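Local coordinates for Glyoxalase/bleomycin resistance protein/dioxygenase (Albidiferax ferrireducens T118, PDB 4QB5) that belongs to the glyoxalase/bleomycin resistance/dioxygenase superfamily and may act as a dioxygenase, at residues 29-34 with 69-74; 43-48 with 99-104. All blocks are in the same frame, centred on the assembly; numbering follows the deposited sequence.

Contact 1 (29-34 with 69-74); sequences VGVNDL and FGITTP
Val29 and Gly30 pair in parallel with Ile71 and Thr72, joining the first and last strands of a beta-alpha-beta-beta-beta module, the unit from which the vicinal oxygen chelate (VOC) fold is built. Three backbone bonds hold the pairing. Gly70 O takes the N-H of Val29 at 2.9 Å, and Val29 O takes that of Thr72 at 3.0 Å. Beyond the regular strand, Val31 N still reaches Thr72 O at 2.8 Å. Gly30 CA adds a C-H...O contact to the same oxygen.

The apolar contacts gather on the face that carries Val29 and Ile71, where Ser37 and Tyr41 of helix 34-46 also touch Ile71. Val29 CG2 does double duty: it meets Phe69 CZ obliquely at 3.7 Å and also touches Ile71 CG2. With chi1 at -57°, Val31 points CG1 to Ile71 CB and leaves CG2 against the carbonyl of Thr72. Further on, the side chains of Leu34 and Ile71 run antiparallel, Leu34 CD2 beside Ile71 CG1, while Leu34 CD1 lies 3.6 Å from Thr73 OG1. The second subunit reaches both faces of the sheet, its Ser86 packing against Val29 and its Gly85 against Thr72 on the opposite face.

Past the strand ends, a water takes over from direct pairing: it donates to Val31 O at 2.7 Å and lies unusually close to Thr73 OG1, in a hydrogen bond whose direction is left open. On the other face, Thr72 lays CG2 3.6 Å from Val29 O, and its OG1 donates to Thr73 O at 2.8 Å from above that carbonyl's plane.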
# COMPACT_ATOMS: atom_id res chain seq x y z
N VAL C 29 1.70 -3.39 6.23
CA VAL C 29 3.16 -3.29 6.20
C VAL C 29 3.75 -4.17 7.28
O VAL C 29 3.11 -4.44 8.29
CB VAL C 29 3.71 -1.84 6.36
CG1 VAL C 29 3.24 -0.95 5.22
CG2 VAL C 29 3.33 -1.23 7.72
N GLY C 30 4.99 -4.61 7.07
CA GLY C 30 5.65 -5.43 8.07
C GLY C 30 6.37 -4.63 9.11
O GLY C 30 6.96 -3.60 8.83
N VAL C 31 6.28 -5.04 10.37
CA VAL C 31 7.03 -4.34 11.42
C VAL C 31 7.78 -5.37 12.27
O VAL C 31 7.36 -6.52 12.36
CB VAL C 31 6.06 -3.51 12.32
CG1 VAL C 31 5.28 -2.54 11.49
CG2 VAL C 31 5.09 -4.40 13.10
N ASN C 32 8.88 -4.96 12.88
CA ASN C 32 9.71 -5.85 13.68
C ASN C 32 9.39 -5.76 15.16
O ASN C 32 9.74 -6.66 15.91
CB ASN C 32 11.20 -5.68 13.34
CG ASN C 32 11.59 -6.38 11.97
OD1 ASN C 32 12.28 -5.78 11.07
ND2 ASN C 32 11.18 -7.65 11.82
N ASP C 33 8.63 -4.73 15.54
CA ASP C 33 8.18 -4.58 16.94
C ASP C 33 6.79 -3.99 16.98
O ASP C 33 6.60 -2.74 16.80
CB ASP C 33 9.15 -3.67 17.68
CG ASP C 33 8.85 -3.64 19.19
OD1 ASP C 33 7.65 -3.73 19.58
OD2 ASP C 33 9.82 -3.53 19.94
N LEU C 34 5.82 -4.87 17.16
CA LEU C 34 4.45 -4.48 17.07
C LEU C 34 4.01 -3.35 18.01
O LEU C 34 3.19 -2.50 17.63
CB LEU C 34 3.56 -5.67 17.25
CG LEU C 34 3.24 -6.53 16.07
CD1 LEU C 34 2.58 -7.81 16.57
CD2 LEU C 34 2.36 -5.87 15.04
N PHE C 69 -5.91 -0.22 7.26
CA PHE C 69 -4.45 -0.31 7.30
C PHE C 69 -4.06 -1.25 8.38
O PHE C 69 -4.67 -1.23 9.47
CB PHE C 69 -3.83 1.06 7.61
CG PHE C 69 -2.37 1.01 7.86
CD1 PHE C 69 -1.45 0.73 6.84
CD2 PHE C 69 -1.86 1.33 9.12
CE1 PHE C 69 -0.10 0.67 7.08
CE2 PHE C 69 -0.49 1.27 9.36
CZ PHE C 69 0.39 1.00 8.33
N GLY C 70 -3.02 -2.04 8.14
CA GLY C 70 -2.53 -2.94 9.18
C GLY C 70 -1.03 -3.02 9.30
O GLY C 70 -0.28 -2.84 8.33
N ILE C 71 -0.56 -3.25 10.52
CA ILE C 71 0.85 -3.52 10.77
C ILE C 71 0.93 -4.97 11.21
O ILE C 71 0.02 -5.48 11.94
CB ILE C 71 1.49 -2.59 11.81
CG1 ILE C 71 0.69 -2.57 13.13
CG2 ILE C 71 1.61 -1.20 11.20
CD1 ILE C 71 1.35 -1.76 14.21
N THR C 72 1.96 -5.67 10.73
CA THR C 72 2.02 -7.12 10.96
C THR C 72 3.43 -7.60 11.17
O THR C 72 4.39 -7.08 10.60
CB THR C 72 1.34 -7.94 9.81
OG1 THR C 72 1.19 -9.32 10.21
CG2 THR C 72 2.17 -7.93 8.50
N THR C 73 3.55 -8.61 12.02
CA THR C 73 4.71 -9.49 12.05
C THR C 73 4.62 -10.34 10.77
O THR C 73 3.56 -10.88 10.47
CB THR C 73 4.62 -10.45 13.29
OG1 THR C 73 4.78 -9.64 14.45
CG2 THR C 73 5.80 -11.46 13.27
N PRO C 74 5.70 -10.41 9.98
CA PRO C 74 5.54 -11.16 8.69
C PRO C 74 5.16 -12.61 8.92
O PRO C 74 5.75 -13.28 9.77
CB PRO C 74 6.93 -11.07 8.07
CG PRO C 74 7.47 -9.73 8.59
CD PRO C 74 6.95 -9.66 10.03
O HOH W 1 6.69 -7.98 14.51

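Contact 2 (43-48 with 99-104); sequences ALLGTL and DAFHAA
Leu44 lies over one face of the Phe101 ring, its CD1 methyl 3.6 Å from the ring centroid and only 8° off the normal, a nearly ideal CH-pi contact. Its other methyl, CD2, drops toward the ring's CE1 at 3.5 Å, so both branches and CG follow the aromatic surface. CD1 also sits close, at 3.2 Å, to Phe101 O, a tight fit against the backbone of helix 95-107. Each side chain sets CG anti to its backbone N (chi1 -176° for Leu44, 175° for Phe101), which carries it across to the other helix.

Around the same ring, Leu48 CD1 comes in obliquely at 3.9 Å from CD1 of Phe101, and Leu45 CD2 lies more distantly at the edge, near the ring plane. Phe90, on strand 87-91, touches Leu45, Leu48 and Phe101, while Leu132 of strand 127-133 meets Leu44 and Phe101, so this cluster merges with the side chains of the second module's sheet.

Where the helices run closest, small residues make the interface. Ala104 CB is 3.7 Å from Ala43 O and also touches Thr47 CG2. Thr47 in turn sets that methyl 3.6 Å from Ala100 O. Its hydroxyl lies at the edge of the Phe101 ring but turns back to its own chain, donating to Leu44 O at 2.7 Å, the oxygen that also accepts from Thr47 N.

With that hydroxyl spent internally and methyls facing the partner helix, the two segments hold together by shape and dispersion rather than by polar bonds.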
# COMPACT_ATOMS: atom_id res chain seq x y z
N ALA C 43 -0.47 7.40 17.21
CA ALA C 43 -0.17 8.82 17.25
C ALA C 43 -0.34 9.45 15.88
O ALA C 43 -0.96 10.55 15.72
CB ALA C 43 1.27 9.10 17.79
N LEU C 44 0.19 8.76 14.88
CA LEU C 44 0.23 9.28 13.53
C LEU C 44 -1.16 9.35 12.91
O LEU C 44 -1.60 10.40 12.44
CB LEU C 44 1.08 8.36 12.67
CG LEU C 44 1.29 8.83 11.26
CD1 LEU C 44 2.39 9.88 11.24
CD2 LEU C 44 1.62 7.66 10.33
N LEU C 45 -1.83 8.23 12.86
CA LEU C 45 -3.10 8.17 12.21
C LEU C 45 -4.20 8.82 13.04
O LEU C 45 -5.22 9.21 12.47
CB LEU C 45 -3.45 6.75 11.80
CG LEU C 45 -2.39 6.03 10.91
CD1 LEU C 45 -2.80 4.62 10.64
CD2 LEU C 45 -2.27 6.82 9.63
N GLY C 46 -4.02 8.91 14.36
CA GLY C 46 -4.96 9.69 15.20
C GLY C 46 -5.12 11.12 14.66
O GLY C 46 -6.19 11.72 14.78
N THR C 47 -4.07 11.69 14.08
CA THR C 47 -4.15 13.07 13.61
C THR C 47 -5.11 13.17 12.41
O THR C 47 -5.62 14.26 12.11
CB THR C 47 -2.82 13.66 13.11
OG1 THR C 47 -2.37 12.91 11.94
CG2 THR C 47 -1.77 13.70 14.19
N LEU C 48 -5.33 12.05 11.74
CA LEU C 48 -6.30 11.97 10.63
C LEU C 48 -7.60 11.40 11.08
O LEU C 48 -8.49 11.12 10.27
CB LEU C 48 -5.72 11.08 9.49
CG LEU C 48 -4.34 11.44 9.02
CD1 LEU C 48 -3.84 10.61 7.87
CD2 LEU C 48 -4.28 12.88 8.61
N ASP C 99 0.67 18.41 8.17
CA ASP C 99 1.76 18.84 9.04
C ASP C 99 1.62 18.19 10.44
O ASP C 99 2.61 17.94 11.07
CB ASP C 99 1.78 20.33 9.24
CG ASP C 99 2.32 21.08 8.02
OD1 ASP C 99 2.88 20.49 7.06
OD2 ASP C 99 2.12 22.28 8.04
N ALA C 100 0.41 18.06 10.95
CA ALA C 100 0.19 17.38 12.28
C ALA C 100 0.61 15.91 12.27
O ALA C 100 1.22 15.40 13.19
CB ALA C 100 -1.31 17.45 12.56
N PHE C 101 0.32 15.24 11.16
CA PHE C 101 0.84 13.89 10.88
C PHE C 101 2.36 13.81 10.94
O PHE C 101 2.91 12.97 11.62
CB PHE C 101 0.33 13.57 9.46
CG PHE C 101 0.80 12.29 8.85
CD1 PHE C 101 -0.08 11.21 8.79
CD2 PHE C 101 1.96 12.24 8.09
CE1 PHE C 101 0.26 10.05 8.10
CE2 PHE C 101 2.32 11.08 7.39
CZ PHE C 101 1.46 9.99 7.38
N HIS C 102 3.00 14.70 10.20
CA HIS C 102 4.43 14.77 10.14
C HIS C 102 5.00 14.99 11.54
O HIS C 102 5.91 14.28 11.96
CB HIS C 102 4.91 15.84 9.15
CG HIS C 102 6.39 15.86 8.98
ND1 HIS C 102 7.05 15.18 7.98
CD2 HIS C 102 7.35 16.49 9.69
CE1 HIS C 102 8.34 15.37 8.09
NE2 HIS C 102 8.55 16.17 9.12
N ALA C 103 4.45 15.96 12.27
CA ALA C 103 4.90 16.21 13.63
C ALA C 103 4.70 14.99 14.55
O ALA C 103 5.58 14.68 15.35
CB ALA C 103 4.18 17.47 14.22
N ALA C 104 3.55 14.35 14.50
CA ALA C 104 3.32 13.23 15.34
C ALA C 104 4.33 12.12 15.00
O ALA C 104 4.89 11.46 15.89
CB ALA C 104 1.92 12.73 15.16

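From the N terminus, strand 24-30 leads through 29-34 into helix 34-46, whose last turn and the residues after it make up 43-48. The chain then runs through strands 54-55 and 59-64 before contact 1 closes the first module's sheet, bringing 69-74 beside 29-34. Contact 2 closes later, when helix 95-107 delivers 99-104 against 43-48. The segments alternate, so the two closures cross rather than nest. Contact 1 acts within one module; contact 2 joins the helices of the two modules. Their centres are 19 Å apart, on opposite sides of the chain's centre, yet they meet directly: Phe69 CD2 packs 3.7 Å from Leu45 CD1.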